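Local coordinates for trypsin-resistant surface T6 protein (Streptococcus pyogenes serotype M6, PDB 4P0D) that probably forms the repeating backbone subunit of a cell-wall-anchored streptococcal pilus, as a modular protein with Ig-like domains that is also the T6 surface antigen, at residues I112-S117 / Q139-K144; G156-V161 / Q364-K369; F178-Y183 / S254-I259; V211-K216 / V226-T231; I321-V326 / V352-N357. The protein carries 1 engineered substitution. All blocks are in the same frame, centred on the assembly; numbering follows the deposited sequence.

Contact 1 (I112-S117 / Q139-K144); sequences ILLAAS and QTSVAK
Gln139 lays its carboxamide against the backbone of Leu114 and Ala115. With CG anti to the backbone N (chi1 -166°) and an extended chain beyond, OE1 reaches the Ala115 amide. Ala115 N donates to Gln139 OE1 over 2.8 Å with a somewhat bent N-H (143°), arriving almost in line with the side-chain C=O (161°). The same oxygen sits 3.3 Å from Leu114 CA, so the amide is pressed onto the strand as well as bonded to it. No backbone-to-backbone hydrogen bond joins 112-117 to 139-144; their axes approach to 7.1 Å, and side chains fill the interval. A water continues the link, donating to Leu113 O and lying 2.7 Å from Ser141 OG. Beside this polar pair, Leu114 sends CD2 to within 3.1 Å of Ser141 OG, a tight contact, and Ser141 CB also takes Ile112 CG2 at 3.7 Å. The branches of Ile112 divide the work: CG2 goes to the serine, whereas CD1 extends to Ala143 CB at 4.1 Å. The result is a graded interface, from the polar grip at Gln139 to purely apolar packing at Ala143. Within the T6 Ig-like domain the two antiparallel strands have different outer partners. Strand 94-101 bonds to 108-116 through Ile112 with Ala98 and Leu114 with Tyr96, while Gln139 pairs with Gln9 of strand 7-13, whose Ile12 touches Ile112, Leu114 and Ala143.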
# COMPACT_ATOMS: atom_id res chain seq x y z
N ILE A 112 -2.91 27.05 -16.36
CA ILE A 112 -3.36 27.53 -17.67
C ILE A 112 -3.30 29.05 -17.72
O ILE A 112 -3.67 29.73 -16.76
CB ILE A 112 -4.78 27.06 -18.02
CG1 ILE A 112 -4.90 25.54 -17.91
CG2 ILE A 112 -5.15 27.50 -19.44
CD1 ILE A 112 -6.32 25.02 -18.04
N LEU A 113 -2.77 29.57 -18.83
CA LEU A 113 -2.82 30.99 -19.13
C LEU A 113 -3.95 31.30 -20.10
O LEU A 113 -3.98 30.77 -21.22
CB LEU A 113 -1.51 31.47 -19.73
CG LEU A 113 -1.49 32.93 -20.21
CD1 LEU A 113 -1.37 33.88 -19.03
CD2 LEU A 113 -0.34 33.12 -21.18
N LEU A 114 -4.86 32.18 -19.69
CA LEU A 114 -5.96 32.60 -20.53
C LEU A 114 -5.97 34.12 -20.65
O LEU A 114 -5.69 34.84 -19.69
CB LEU A 114 -7.29 32.14 -19.96
CG LEU A 114 -7.50 30.62 -19.93
CD1 LEU A 114 -8.65 30.26 -19.01
CD2 LEU A 114 -7.74 30.03 -21.32
N ALA A 115 -6.32 34.60 -21.83
CA ALA A 115 -6.37 36.05 -22.06
C ALA A 115 -7.51 36.40 -22.99
O ALA A 115 -7.76 35.66 -23.94
CB ALA A 115 -5.05 36.52 -22.65
N ALA A 116 -8.22 37.50 -22.70
CA ALA A 116 -9.11 38.12 -23.68
C ALA A 116 -8.36 39.27 -24.34
O ALA A 116 -7.80 40.14 -23.64
CB ALA A 116 -10.39 38.60 -23.04
N SER A 117 -8.32 39.26 -25.67
CA SER A 117 -7.43 40.15 -26.45
C SER A 117 -8.04 40.70 -27.73
O SER A 117 -8.78 40.00 -28.41
CB SER A 117 -6.16 39.37 -26.83
OG SER A 117 -5.32 40.19 -27.63
N GLN A 139 -10.69 32.93 -25.56
CA GLN A 139 -9.68 31.91 -25.66
C GLN A 139 -10.25 30.62 -25.12
O GLN A 139 -10.98 30.62 -24.14
CB GLN A 139 -8.40 32.28 -24.88
CG GLN A 139 -7.21 31.40 -25.25
CD GLN A 139 -5.89 31.81 -24.60
OE1 GLN A 139 -5.80 32.80 -23.87
NE2 GLN A 139 -4.85 31.03 -24.88
N THR A 140 -9.91 29.52 -25.77
CA THR A 140 -10.25 28.17 -25.31
C THR A 140 -8.95 27.40 -25.14
O THR A 140 -8.13 27.37 -26.07
CB THR A 140 -11.15 27.46 -26.31
OG1 THR A 140 -12.30 28.28 -26.57
CG2 THR A 140 -11.60 26.09 -25.78
N SER A 141 -8.77 26.78 -23.97
CA SER A 141 -7.59 25.95 -23.71
C SER A 141 -8.00 24.56 -23.24
O SER A 141 -8.92 24.42 -22.46
CB SER A 141 -6.69 26.59 -22.67
OG SER A 141 -6.35 27.90 -23.09
N VAL A 142 -7.28 23.56 -23.70
CA VAL A 142 -7.46 22.17 -23.25
C VAL A 142 -6.65 21.93 -21.97
O VAL A 142 -5.42 22.06 -21.94
CB VAL A 142 -7.04 21.19 -24.36
CG1 VAL A 142 -7.22 19.74 -23.92
CG2 VAL A 142 -7.84 21.48 -25.63
N ALA A 143 -7.35 21.59 -20.90
CA ALA A 143 -6.70 21.33 -19.65
C ALA A 143 -5.85 20.09 -19.82
O ALA A 143 -6.18 19.20 -20.62
CB ALA A 143 -7.70 21.15 -18.53
N LYS A 144 -4.75 20.05 -19.06
CA LYS A 144 -3.82 18.94 -19.06
C LYS A 144 -3.58 18.42 -17.64
O LYS A 144 -3.18 19.16 -16.74
CB LYS A 144 -2.50 19.34 -19.71
CG LYS A 144 -1.50 18.18 -19.79
CD LYS A 144 -0.34 18.49 -20.72
CE LYS A 144 0.87 17.62 -20.40
NZ LYS A 144 1.89 17.75 -21.47
O HOH W 1 -3.65 28.30 -22.84

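Contact 2 (G156-V161 / Q364-K369); sequences GTIDDV and QVSSGK
Ile158 is the first residue of 156-161 to meet the opposite segment, and it does so with both branches. At chi1 -60° its CG2 lies anti to the backbone N and comes within 3.4 Å of Ser367 OG, while CG1 packs 3.8 Å from Ser366 OG. Asp159 turns its side chain from the contact towards a salt bridge with Lys164; what it offers Ser367 is its carbonyl, with O 3.8 Å from OG. Asp160 faces inwards again. Its CB approaches Ser367 OG at 3.5 Å, and its CG stands 3.6 Å from Ser367 CB, so the carboxylate lies alongside the serine methylene. The carboxylate is held by others: OD2 is hydrogen-bonded to Tyr319 OH and to Trp394 N. Ser367 N in turn bonds to Thr165 OG1, which brings the partner strand of the 158-165 hairpin into the junction. The contact therefore joins that hairpin to the bend leading into strand 368-376 of the prealbumin-like domain. No direct hydrogen bond crosses between the two segments, although Asp160 and two serines lie in the junction: the segments meet by van der Waals packing, and the polar ties come from residues around them.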
# COMPACT_ATOMS: atom_id res chain seq x y z
N GLY A 156 4.36 -15.89 -3.00
CA GLY A 156 4.82 -16.74 -1.89
C GLY A 156 3.66 -17.36 -1.13
O GLY A 156 3.86 -18.13 -0.19
N THR A 157 2.45 -17.00 -1.56
CA THR A 157 1.20 -17.42 -0.96
C THR A 157 0.63 -18.60 -1.72
O THR A 157 1.11 -18.98 -2.81
CB THR A 157 0.16 -16.26 -1.03
OG1 THR A 157 0.17 -15.72 -2.36
CG2 THR A 157 0.47 -15.14 -0.02
N ILE A 158 -0.44 -19.18 -1.15
CA ILE A 158 -1.15 -20.28 -1.77
C ILE A 158 -2.57 -19.81 -2.08
O ILE A 158 -3.27 -19.37 -1.18
CB ILE A 158 -1.23 -21.48 -0.80
CG1 ILE A 158 0.17 -21.97 -0.41
CG2 ILE A 158 -2.08 -22.59 -1.38
CD1 ILE A 158 0.92 -22.61 -1.54
N ASP A 159 -2.98 -19.92 -3.34
CA ASP A 159 -4.31 -19.45 -3.75
C ASP A 159 -5.40 -20.38 -3.23
O ASP A 159 -5.36 -21.58 -3.46
CB ASP A 159 -4.42 -19.32 -5.27
CG ASP A 159 -3.74 -18.06 -5.82
OD1 ASP A 159 -3.72 -17.01 -5.13
OD2 ASP A 159 -3.24 -18.10 -6.96
N ASP A 160 -6.35 -19.80 -2.52
CA ASP A 160 -7.54 -20.50 -2.05
C ASP A 160 -8.76 -19.83 -2.69
O ASP A 160 -9.30 -18.87 -2.15
CB ASP A 160 -7.59 -20.39 -0.52
CG ASP A 160 -8.80 -21.08 0.08
OD1 ASP A 160 -9.45 -21.86 -0.64
OD2 ASP A 160 -9.10 -20.80 1.25
N VAL A 161 -9.14 -20.32 -3.87
CA VAL A 161 -10.13 -19.64 -4.72
C VAL A 161 -9.60 -18.21 -4.95
O VAL A 161 -8.48 -18.05 -5.46
CB VAL A 161 -11.56 -19.75 -4.11
CG1 VAL A 161 -12.63 -19.42 -5.15
CG2 VAL A 161 -11.81 -21.16 -3.60
N GLN A 364 -0.64 -21.39 12.58
CA GLN A 364 -1.31 -20.90 11.36
C GLN A 364 -0.87 -21.61 10.08
O GLN A 364 0.33 -21.73 9.81
CB GLN A 364 -1.10 -19.40 11.20
CG GLN A 364 -1.58 -18.51 12.34
CD GLN A 364 -0.52 -18.28 13.40
OE1 GLN A 364 0.34 -19.12 13.62
NE2 GLN A 364 -0.59 -17.14 14.07
N VAL A 365 -1.84 -22.03 9.29
CA VAL A 365 -1.62 -22.79 8.09
C VAL A 365 -2.32 -22.20 6.87
O VAL A 365 -3.35 -21.56 6.98
CB VAL A 365 -2.07 -24.26 8.27
CG1 VAL A 365 -1.34 -24.89 9.44
CG2 VAL A 365 -3.59 -24.39 8.47
N SER A 366 -1.76 -22.46 5.69
CA SER A 366 -2.36 -22.02 4.44
C SER A 366 -3.45 -23.00 4.03
O SER A 366 -3.54 -24.09 4.58
CB SER A 366 -1.31 -21.97 3.35
OG SER A 366 -0.89 -23.28 3.00
N SER A 367 -4.24 -22.65 3.02
CA SER A 367 -5.19 -23.59 2.46
C SER A 367 -4.44 -24.82 2.01
O SER A 367 -3.30 -24.71 1.52
CB SER A 367 -5.96 -22.97 1.30
OG SER A 367 -5.09 -22.65 0.22
N GLY A 368 -5.03 -26.00 2.20
CA GLY A 368 -4.37 -27.24 1.80
C GLY A 368 -4.83 -28.45 2.58
O GLY A 368 -5.76 -28.37 3.40
N LYS A 369 -4.18 -29.58 2.32
CA LYS A 369 -4.49 -30.84 3.00
C LYS A 369 -3.44 -31.10 4.07
O LYS A 369 -2.23 -30.92 3.82
CB LYS A 369 -4.48 -32.02 2.00
CG LYS A 369 -5.37 -31.85 0.78

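Contact 3 (F178-Y183 / S254-I259); sequences FELPSY and SISPNI
Phe178 leaves its strand with CG set between the backbone N and the carbonyl carbon (chi1 55°), which swings the ring from CB across Pro257. Along one side of the ring, CE1 comes 3.3 Å from Pro257 O and is 4.3 Å from Ile259 CD1, an oblique approach. At the tip, CZ reaches the proline ring, which crosses Phe178 at about a right angle; the 3.3 Å between Phe178 CZ and Pro257 CG deserves caution, since the proline has two conformers. Phe282 adds another aromatic ring to this buried cluster. The backbone of Phe178 is held as well. Ser256 OG donates to Phe178 O over 2.7 Å, approaching 31° out of the carbonyl plane, and the same hydroxyl accepts from a water at 3.0 Å that in turn accepts from Leu180 N. Leu180 covers the hydroxyl with CG, 3.5 Å from Ser256 OG, and its CD1 rests on the Ile255 backbone. A second water accepts from Phe178 N at 2.8 Å and lies close to Pro257 O and Asn258 OD1. These contacts sit where antiparallel strands 171-179 and 258-265 of the Cna-B-like domain run into loops; the next pairing, Ile259 with Leu176, is made directly by the backbones. The chemistry implies that at this end regular strand bonding gives way to a serine hydroxyl and two waters, which serve the amides of Phe178 and Leu180 and the Phe178 carbonyl, while an apolar plug of phenylalanine and proline lies beneath.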
# COMPACT_ATOMS: atom_id res chain seq x y z
N PHE A 178 4.05 1.86 -9.95
CA PHE A 178 3.22 3.06 -9.92
C PHE A 178 3.37 3.94 -11.14
O PHE A 178 4.37 3.86 -11.86
CB PHE A 178 3.42 3.84 -8.62
CG PHE A 178 4.84 4.21 -8.32
CD1 PHE A 178 5.72 3.28 -7.78
CD2 PHE A 178 5.28 5.52 -8.52
CE1 PHE A 178 7.03 3.64 -7.49
CE2 PHE A 178 6.59 5.89 -8.22
CZ PHE A 178 7.46 4.94 -7.70
N GLU A 179 2.33 4.75 -11.39
CA GLU A 179 2.35 5.74 -12.47
C GLU A 179 2.60 7.09 -11.83
O GLU A 179 1.97 7.44 -10.85
CB GLU A 179 1.03 5.73 -13.25
CG GLU A 179 0.79 4.40 -13.94
CD GLU A 179 -0.60 4.23 -14.53
OE1 GLU A 179 -1.59 4.13 -13.77
OE2 GLU A 179 -0.67 4.18 -15.77
N LEU A 180 3.56 7.83 -12.38
CA LEU A 180 3.96 9.11 -11.82
C LEU A 180 3.02 10.24 -12.16
O LEU A 180 2.41 10.24 -13.23
CB LEU A 180 5.35 9.48 -12.33
CG LEU A 180 6.50 8.58 -11.89
CD1 LEU A 180 7.73 8.86 -12.72
CD2 LEU A 180 6.81 8.79 -10.42
N PRO A 181 2.93 11.25 -11.29
CA PRO A 181 2.33 12.50 -11.73
C PRO A 181 3.23 13.12 -12.80
O PRO A 181 4.41 12.75 -12.90
CB PRO A 181 2.35 13.36 -10.48
CG PRO A 181 3.50 12.86 -9.69
CD PRO A 181 3.55 11.39 -9.95
N SER A 182 2.68 14.03 -13.58
CA SER A 182 3.45 14.81 -14.53
C SER A 182 3.51 16.23 -13.98
O SER A 182 2.49 16.89 -13.87
CB SER A 182 2.77 14.76 -15.89
OG SER A 182 3.54 15.41 -16.87
N TYR A 183 4.70 16.68 -13.59
CA TYR A 183 4.89 18.06 -13.08
C TYR A 183 5.66 18.87 -14.10
O TYR A 183 6.58 18.36 -14.73
CB TYR A 183 5.73 18.06 -11.80
CG TYR A 183 5.19 17.29 -10.63
CD1 TYR A 183 3.88 17.47 -10.20
CD2 TYR A 183 6.01 16.43 -9.91
CE1 TYR A 183 3.39 16.80 -9.10
CE2 TYR A 183 5.53 15.73 -8.81
CZ TYR A 183 4.21 15.93 -8.41
OH TYR A 183 3.72 15.27 -7.34
N SER A 254 11.10 10.67 -15.83
CA SER A 254 9.75 10.20 -16.16
C SER A 254 9.60 8.67 -16.31
O SER A 254 8.70 8.19 -16.99
CB SER A 254 9.24 10.89 -17.43
OG SER A 254 9.48 12.29 -17.38
N ILE A 255 10.49 7.91 -15.67
CA ILE A 255 10.40 6.44 -15.67
C ILE A 255 10.18 6.01 -14.22
O ILE A 255 10.92 6.42 -13.33
CB ILE A 255 11.69 5.82 -16.26
CG1 ILE A 255 11.73 6.07 -17.77
CG2 ILE A 255 11.79 4.32 -15.99
CD1 ILE A 255 13.13 5.97 -18.37
N SER A 256 9.15 5.21 -13.96
CA SER A 256 8.82 4.82 -12.58
C SER A 256 9.72 3.71 -12.09
O SER A 256 9.90 2.73 -12.79
CB SER A 256 7.39 4.29 -12.46
OG SER A 256 6.46 5.26 -12.84
N PRO A 257 10.23 3.83 -10.87
CA PRO A 257 10.97 2.73 -10.25
C PRO A 257 10.01 1.62 -9.84
O PRO A 257 8.81 1.87 -9.70
CB PRO A 257 11.59 3.38 -9.02
CG PRO A 257 10.61 4.44 -8.65
CD PRO A 257 10.06 4.96 -9.94
N ASN A 258 10.53 0.40 -9.71
CA ASN A 258 9.76 -0.75 -9.26
C ASN A 258 10.37 -1.19 -7.92
O ASN A 258 11.59 -1.33 -7.80
CB ASN A 258 9.83 -1.86 -10.32
CG ASN A 258 9.14 -1.45 -11.62
OD1 ASN A 258 8.04 -0.87 -11.61
ND2 ASN A 258 9.79 -1.71 -12.75
N ILE A 259 9.52 -1.32 -6.89
CA ILE A 259 9.97 -1.55 -5.53
C ILE A 259 9.58 -2.97 -5.12
O ILE A 259 8.45 -3.39 -5.35
CB ILE A 259 9.33 -0.52 -4.56
CG1 ILE A 259 9.63 0.92 -5.02
CG2 ILE A 259 9.78 -0.72 -3.12
CD1 ILE A 259 9.10 1.96 -4.07
O HOH W 2 6.62 1.46 -11.11
O HOH W 3 4.76 6.78 -14.82

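Contact 4 (V211-K216 / V226-T231); sequences VEWKGK and VMVENT
Two type I' turns, Trp213 to Lys216 and Val228 to Thr231, each closed by a reciprocal pair of backbone bonds, form the tips of neighbouring beta hairpins in the Cna-B-like domain. Strand 216-220, which begins at Lys216, separates 211-213 from 226-228, so the Val211 and Trp213 side chains reach across it, while Lys216 meets Val228 from the intervening strand itself. Farthest from the turns, Val211 CG1 meets Val226 CG1 at 4.0 Å. Next, Val228 CG1 comes to the edge of the Trp213 ring, 4.0 Å from CE3 and near the ring plane, and the same methyl packs 3.7 Å from Lys216 CB. Lys214 folds back over the indole, CG above the centre of one face, while Trp213 NE1 bonds to Leu252 O. At the outer end, Glu229 stands its carboxylate steeply against the indole, planes 79° apart, with OE2 3.8 Å from Trp213 CZ3. Two lysines from the opposite turn divide its oxygens. Lys214, bent at chi3, brings NZ to Glu229 OE2 at 3.0 Å from the syn side but 30° out of the carboxylate plane, and has a second salt bridge to Glu253. Lys216 is extended instead, its NZ meeting Glu229 OE1 at 2.8 Å nearly in line with the C-O bond.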
# COMPACT_ATOMS: atom_id res chain seq x y z
N VAL A 211 15.02 -1.74 -5.24
CA VAL A 211 14.45 -0.77 -6.14
C VAL A 211 15.10 -1.02 -7.50
O VAL A 211 16.32 -1.09 -7.58
CB VAL A 211 14.74 0.68 -5.65
CG1 VAL A 211 14.35 1.69 -6.69
CG2 VAL A 211 14.04 0.98 -4.34
N GLU A 212 14.28 -1.21 -8.53
CA GLU A 212 14.76 -1.28 -9.91
C GLU A 212 14.27 -0.02 -10.61
O GLU A 212 13.16 0.44 -10.37
CB GLU A 212 14.26 -2.54 -10.63
CG GLU A 212 14.46 -2.59 -12.16
CD GLU A 212 13.22 -2.19 -12.96
OE1 GLU A 212 12.17 -2.86 -12.76
OE2 GLU A 212 13.27 -1.22 -13.79
N TRP A 213 15.12 0.55 -11.44
CA TRP A 213 14.78 1.75 -12.21
C TRP A 213 15.58 1.69 -13.51
O TRP A 213 16.78 1.41 -13.50
CB TRP A 213 15.14 3.00 -11.42
CG TRP A 213 14.92 4.30 -12.16
CD1 TRP A 213 13.73 4.89 -12.47
CD2 TRP A 213 15.93 5.16 -12.67
NE1 TRP A 213 13.94 6.07 -13.15
CE2 TRP A 213 15.29 6.26 -13.28
CE3 TRP A 213 17.32 5.11 -12.66
CZ2 TRP A 213 16.00 7.30 -13.88
CZ3 TRP A 213 18.02 6.13 -13.26
CH2 TRP A 213 17.36 7.21 -13.85
N LYS A 214 14.89 1.91 -14.62
CA LYS A 214 15.47 1.77 -15.96
C LYS A 214 16.14 0.41 -16.19
O LYS A 214 17.14 0.33 -16.88
CB LYS A 214 16.48 2.90 -16.23
CG LYS A 214 15.82 4.27 -16.35
CD LYS A 214 16.61 5.22 -17.23
CE LYS A 214 18.05 5.33 -16.78
NZ LYS A 214 18.65 6.63 -17.20
N GLY A 215 15.58 -0.64 -15.61
CA GLY A 215 16.13 -1.97 -15.79
C GLY A 215 17.46 -2.21 -15.09
O GLY A 215 18.19 -3.13 -15.45
N LYS A 216 17.77 -1.37 -14.09
CA LYS A 216 18.98 -1.50 -13.28
C LYS A 216 18.61 -1.60 -11.81
O LYS A 216 17.72 -0.91 -11.36
CB LYS A 216 19.85 -0.25 -13.48
CG LYS A 216 20.28 -0.05 -14.92
CD LYS A 216 21.00 1.27 -15.09
CE LYS A 216 21.57 1.39 -16.49
NZ LYS A 216 22.68 2.37 -16.51
N VAL A 226 19.25 5.73 -2.24
CA VAL A 226 18.94 4.79 -3.31
C VAL A 226 19.77 5.22 -4.51
O VAL A 226 19.48 6.25 -5.14
CB VAL A 226 17.45 4.86 -3.65
CG1 VAL A 226 17.11 3.83 -4.72
CG2 VAL A 226 16.62 4.64 -2.39
N MET A 227 20.81 4.44 -4.82
CA MET A 227 21.79 4.81 -5.85
C MET A 227 21.66 3.94 -7.10
O MET A 227 21.69 2.72 -7.00
CB MET A 227 23.21 4.65 -5.29
CG MET A 227 23.49 5.43 -4.00
SD MET A 227 23.23 7.21 -4.13
CE MET A 227 24.51 7.62 -5.33
N VAL A 228 21.52 4.58 -8.26
CA VAL A 228 21.62 3.91 -9.56
C VAL A 228 22.48 4.77 -10.47
O VAL A 228 22.33 6.00 -10.51
CB VAL A 228 20.25 3.72 -10.26
CG1 VAL A 228 20.39 2.81 -11.48
CG2 VAL A 228 19.22 3.14 -9.31
N GLU A 229 23.37 4.14 -11.22
CA GLU A 229 24.28 4.84 -12.16
C GLU A 229 24.96 6.10 -11.58
O GLU A 229 25.08 7.12 -12.26
CB GLU A 229 23.61 5.11 -13.55
CG GLU A 229 22.21 5.74 -13.58
CD GLU A 229 21.59 5.79 -14.99
OE1 GLU A 229 21.59 4.77 -15.70
OE2 GLU A 229 21.08 6.86 -15.40
N ASN A 230 25.45 5.97 -10.34
CA ASN A 230 26.04 7.08 -9.57
C ASN A 230 25.07 8.23 -9.30
O ASN A 230 25.47 9.31 -8.87
CB ASN A 230 27.35 7.62 -10.22
CG ASN A 230 28.56 6.73 -9.96
OD1 ASN A 230 28.63 6.02 -8.96
ND2 ASN A 230 29.54 6.80 -10.87
N THR A 231 23.79 8.00 -9.54
CA THR A 231 22.75 8.98 -9.30
C THR A 231 21.93 8.56 -8.10
O THR A 231 21.52 7.41 -8.00
CB THR A 231 21.82 9.09 -10.51
OG1 THR A 231 22.57 9.51 -11.64
CG2 THR A 231 20.68 10.08 -10.26

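Contact 5 (I321-V326 / V352-N357); sequences IAFRKV and VTTNKN
The Arg324 guanidinium meets Asn357 by its edge, and the carbonyl oxygen it grips lies only 3° out of its plane. Arg324 NE donates to Asn357 O at 2.7 Å with a fairly straight N-H (161°), and NH2 adds a longer, more bent bond to the same oxygen at 3.1 Å. Two donors on one acceptor fix the rotation of the guanidinium, and an extended chain from CG to NE carries it there. The other flat group, the Phe323 ring, is approached obliquely: its CZ meets Val352 CG2 at 3.7 Å, and its CE1 has Thr354 CG2 at 3.9 Å. Phe339 adds an edge-to-face ring contact. Thr354 CG2 also packs on Lys325 CB at 3.7 Å, so this methyl wedges between the phenylalanine and the lysine stem, while the Thr354 hydroxyl is hydrogen-bonded to Leu334 O and Ala337 N. The carbonyl of Asn357 serves the arginine, but its side chain OD1 turns to Gly458 N. The contact thus lays the end of strand 348-353 and the following turn against strand 320-327, joining two different sheets of the prealbumin-like domain. Lys325 points its CB at Thr354, yet bends at chi2 (51°) and chi4 to carry NZ away to Asn479, where the two are covalently linked on the neighbouring strand 470-479. Glu374 packs beside the lysine. A lysine-asparagine cross-link between adjacent strands, with an acid nearby, is the intramolecular isopeptide bond characteristic of Ig-like domains in Gram-positive pilins.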
# COMPACT_ATOMS: atom_id res chain seq x y z
N ILE A 321 -5.98 -25.48 12.42
CA ILE A 321 -6.59 -26.79 12.50
C ILE A 321 -6.87 -27.15 13.96
O ILE A 321 -6.01 -26.98 14.81
CB ILE A 321 -5.69 -27.86 11.86
CG1 ILE A 321 -5.40 -27.49 10.41
CG2 ILE A 321 -6.34 -29.24 11.93
CD1 ILE A 321 -4.39 -28.39 9.74
N ALA A 322 -8.06 -27.69 14.19
CA ALA A 322 -8.50 -28.09 15.52
C ALA A 322 -9.15 -29.46 15.44
O ALA A 322 -9.67 -29.86 14.40
CB ALA A 322 -9.49 -27.06 16.08
N PHE A 323 -9.10 -30.20 16.53
CA PHE A 323 -9.74 -31.51 16.61
C PHE A 323 -10.02 -31.84 18.07
O PHE A 323 -9.53 -31.18 18.98
CB PHE A 323 -8.86 -32.58 15.98
CG PHE A 323 -7.51 -32.74 16.66
CD1 PHE A 323 -7.38 -33.56 17.77
CD2 PHE A 323 -6.38 -32.09 16.17
CE1 PHE A 323 -6.16 -33.72 18.39
CE2 PHE A 323 -5.15 -32.25 16.78
CZ PHE A 323 -5.04 -33.06 17.90
N ARG A 324 -10.83 -32.87 18.29
CA ARG A 324 -11.11 -33.31 19.64
C ARG A 324 -10.74 -34.77 19.80
O ARG A 324 -11.01 -35.60 18.93
CB ARG A 324 -12.58 -33.07 19.99
CG ARG A 324 -12.84 -33.18 21.48
CD ARG A 324 -14.33 -33.04 21.78
NE ARG A 324 -14.53 -32.50 23.12
CZ ARG A 324 -15.72 -32.35 23.70
NH1 ARG A 324 -16.84 -32.69 23.05
NH2 ARG A 324 -15.80 -31.85 24.93
N LYS A 325 -10.11 -35.07 20.94
CA LYS A 325 -9.70 -36.41 21.30
C LYS A 325 -10.68 -37.01 22.30
O LYS A 325 -10.92 -36.41 23.34
CB LYS A 325 -8.31 -36.37 21.92
CG LYS A 325 -7.64 -37.72 22.07
CD LYS A 325 -7.69 -38.49 20.74
CE LYS A 325 -6.92 -39.79 20.83
NZ LYS A 325 -7.62 -40.76 21.71
N VAL A 326 -11.22 -38.20 22.00
CA VAL A 326 -12.20 -38.83 22.89
C VAL A 326 -11.96 -40.33 23.05
O VAL A 326 -11.24 -40.95 22.26
CB VAL A 326 -13.64 -38.62 22.39
CG1 VAL A 326 -13.97 -37.14 22.28
CG2 VAL A 326 -13.90 -39.33 21.06
N VAL A 352 0.88 -30.52 19.16
CA VAL A 352 -0.16 -30.02 20.05
C VAL A 352 -0.49 -31.05 21.12
O VAL A 352 -0.28 -32.24 20.93
CB VAL A 352 -1.41 -29.61 19.25
CG1 VAL A 352 -1.03 -28.66 18.11
CG2 VAL A 352 -2.14 -30.82 18.69
N THR A 353 -1.02 -30.57 22.23
CA THR A 353 -1.42 -31.42 23.34
C THR A 353 -2.88 -31.15 23.68
O THR A 353 -3.25 -29.99 23.80
CB THR A 353 -0.54 -31.09 24.56
OG1 THR A 353 0.81 -31.42 24.25
CG2 THR A 353 -0.99 -31.87 25.78
N THR A 354 -3.71 -32.19 23.82
CA THR A 354 -5.14 -31.94 24.08
C THR A 354 -5.37 -31.45 25.50
O THR A 354 -4.64 -31.79 26.43
CB THR A 354 -6.04 -33.17 23.80
OG1 THR A 354 -5.69 -34.25 24.67
CG2 THR A 354 -5.91 -33.62 22.33
N ASN A 355 -6.40 -30.62 25.67
CA ASN A 355 -6.72 -30.03 26.98
C ASN A 355 -7.82 -30.79 27.71
O ASN A 355 -8.28 -31.84 27.24
CB ASN A 355 -7.05 -28.54 26.80
CG ASN A 355 -8.44 -28.29 26.24
OD1 ASN A 355 -9.23 -29.20 25.97
ND2 ASN A 355 -8.75 -27.02 26.07
N LYS A 356 -8.25 -30.27 28.87
CA LYS A 356 -9.32 -30.90 29.66
C LYS A 356 -10.53 -31.30 28.83
O LYS A 356 -11.12 -32.37 29.03
CB LYS A 356 -9.77 -29.96 30.78
N ASN A 357 -10.88 -30.46 27.86
CA ASN A 357 -12.09 -30.65 27.06
C ASN A 357 -11.83 -31.42 25.75
O ASN A 357 -12.71 -31.49 24.89
CB ASN A 357 -12.74 -29.29 26.76
CG ASN A 357 -12.57 -28.30 27.92
OD1 ASN A 357 -12.01 -27.21 27.74
ND2 ASN A 357 -13.01 -28.69 29.12

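Overall arrangement
From the N terminus, contact 1 closes first, a short loop inside the T6 Ig-like domain. Strand 139-155 then leads past the chain's centre to 156-161, which opens contact 2, the longest loop of the set; it closes at 364-369 only after the chain has passed through the whole Cna-B-like domain. Contact 3 lies within that loop and itself encloses contact 4. These two touch, Asn258 ND2 probably bonding to Glu212 OE1 across adjacent strands. Contact 5 is also nested inside contact 2 and packs against it, Val365 on Ile321. Contacts 1 and 5 lie about 75 Å apart between centres, on opposite sides of the chain's centre.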